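Local coordinates for protein holliday junction resolvase Hjc (Sulfolobus solfataricus, PDB 4TKD) that resolves Holliday junctions during genetic recombination, cutting four-way DNA with paired nicks in opposing strands as a magnesium-dependent homodimeric endonuclease, at residues E69-E72 against G73-F77. Numbering follows the deposited sequence.
Sequences EQAE and GIIEF
Ala71 O accepts the shortest hydrogen bond of this helical turn, from Ile75 N at 2.9 Å, and carbons of two isoleucines lie against the same oxygen. Ile75 CG1 lies 3.2 Å from Ala71 O, with CD1 close behind, and Ile74 CG1 comes up to the same atom. With CG1 anti to its own carbonyl carbon (chi1 -77°), Ile75 folds its longer branch back along the helix, so that CD1 ends 4.4 Å from Ala71 CB. Were Ile75 cut back to an alanine, Ala71 CB would probably lose its contact with CD1, and Tyr111 part of its packing. The backbone bonds follow the i to i+4 pattern of an alpha-helix: Ile74 N bonds to Gln70 O at 3.1 Å, Glu76 N to Glu72 O, and Gly73 N to Glu69 O, with Gly73 N tilted 32° from the plane of the Glu69 carbonyl. Glu76 lays CB and CG against Glu72 O, and its carboxylate forms a salt bridge with Arg79. Helix 68-81 sets Gln70, Ile74 and Phe77 against strand 50-58, Gln70 beside Glu55 and Lys57 of the probable magnesium-dependent active site, while Ala71 and Ile75 pack on Tyr111 of strand 111-113 and Phe77 also meets Val26 of the second subunit.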
loop_
_atom_site.group_PDB
_atom_site.type_symbol
_atom_site.label_atom_id
_atom_site.label_comp_id
_atom_site.label_asym_id
_atom_site.label_seq_id
_atom_site.Cartn_x
_atom_site.Cartn_y
_atom_site.Cartn_z
ATOM N N GLU C 69 -17.921 -12.552 -5.218
ATOM C CA GLU C 69 -17.648 -13.269 -3.972
ATOM C C GLU C 69 -16.216 -13.767 -3.891
ATOM O O GLU C 69 -15.614 -13.618 -2.829
ATOM C CB GLU C 69 -18.674 -14.416 -3.782
ATOM C CG GLU C 69 -20.127 -14.044 -4.121
ATOM C CD GLU C 69 -20.648 -14.342 -5.526
ATOM O OE1 GLU C 69 -21.717 -14.989 -5.631
ATOM O OE2 GLU C 69 -20.030 -13.883 -6.515
ATOM N N GLN C 70 -15.630 -14.246 -5.026
ATOM C CA GLN C 70 -14.225 -14.660 -5.086
ATOM C C GLN C 70 -13.321 -13.434 -4.893
ATOM O O GLN C 70 -12.424 -13.475 -4.061
ATOM C CB GLN C 70 -13.914 -15.348 -6.419
ATOM C CG GLN C 70 -12.432 -15.698 -6.611
ATOM C CD GLN C 70 -12.163 -16.346 -7.936
ATOM O OE1 GLN C 70 -12.529 -15.840 -8.997
ATOM N NE2 GLN C 70 -11.462 -17.445 -7.910
ATOM N N ALA C 71 -13.572 -12.353 -5.644
ATOM C CA ALA C 71 -12.809 -11.112 -5.569
ATOM C C ALA C 71 -12.814 -10.548 -4.158
ATOM O O ALA C 71 -11.738 -10.300 -3.623
ATOM C CB ALA C 71 -13.378 -10.093 -6.532
ATOM N N GLU C 72 -14.013 -10.398 -3.537
ATOM C CA GLU C 72 -14.150 -9.858 -2.181
ATOM C C GLU C 72 -13.351 -10.626 -1.139
ATOM O O GLU C 72 -12.636 -9.998 -0.352
ATOM C CB GLU C 72 -15.631 -9.700 -1.771
ATOM C CG GLU C 72 -16.280 -8.478 -2.433
ATOM C CD GLU C 72 -17.791 -8.384 -2.370
ATOM O OE1 GLU C 72 -18.418 -9.255 -1.728
ATOM O OE2 GLU C 72 -18.351 -7.439 -2.968
ATOM N N GLY C 73 -13.405 -11.958 -1.211
ATOM C CA GLY C 73 -12.677 -12.841 -0.306
ATOM C C GLY C 73 -11.176 -12.755 -0.448
ATOM O O GLY C 73 -10.488 -12.701 0.567
ATOM N N ILE C 74 -10.650 -12.694 -1.697
ATOM C CA ILE C 74 -9.203 -12.578 -1.912
ATOM C C ILE C 74 -8.686 -11.192 -1.510
ATOM O O ILE C 74 -7.567 -11.090 -1.015
ATOM C CB ILE C 74 -8.652 -13.125 -3.266
ATOM C CG1 ILE C 74 -9.259 -12.380 -4.473
ATOM C CG2 ILE C 74 -8.811 -14.643 -3.353
ATOM C CD1 ILE C 74 -8.582 -12.547 -5.794
ATOM N N ILE C 75 -9.527 -10.130 -1.714
ATOM C CA ILE C 75 -9.217 -8.738 -1.357
ATOM C C ILE C 75 -9.072 -8.676 0.183
ATOM O O ILE C 75 -8.157 -8.035 0.719
ATOM C CB ILE C 75 -10.325 -7.764 -1.894
ATOM C CG1 ILE C 75 -10.178 -7.500 -3.414
ATOM C CG2 ILE C 75 -10.326 -6.421 -1.130
ATOM C CD1 ILE C 75 -11.451 -6.983 -4.106
ATOM N N GLU C 76 -9.988 -9.339 0.871
ATOM C CA GLU C 76 -10.051 -9.379 2.328
ATOM C C GLU C 76 -8.846 -10.152 2.927
ATOM O O GLU C 76 -8.240 -9.700 3.904
ATOM C CB GLU C 76 -11.390 -9.988 2.786
ATOM C CG GLU C 76 -12.547 -9.020 3.010
ATOM C CD GLU C 76 -12.275 -7.832 3.914
ATOM O OE1 GLU C 76 -11.868 -6.795 3.356
ATOM O OE2 GLU C 76 -12.621 -7.871 5.113
ATOM N N PHE C 77 -8.489 -11.288 2.320
ATOM C CA PHE C 77 -7.323 -12.096 2.724
ATOM C C PHE C 77 -6.069 -11.210 2.575
ATOM O O PHE C 77 -5.289 -11.125 3.517
ATOM C CB PHE C 77 -7.214 -13.349 1.821
ATOM C CG PHE C 77 -6.219 -14.411 2.226
ATOM C CD1 PHE C 77 -4.869 -14.283 1.909
ATOM C CD2 PHE C 77 -6.637 -15.552 2.911
ATOM C CE1 PHE C 77 -3.950 -15.267 2.280
ATOM C CE2 PHE C 77 -5.712 -16.527 3.301
ATOM C CZ PHE C 77 -4.376 -16.385 2.970
#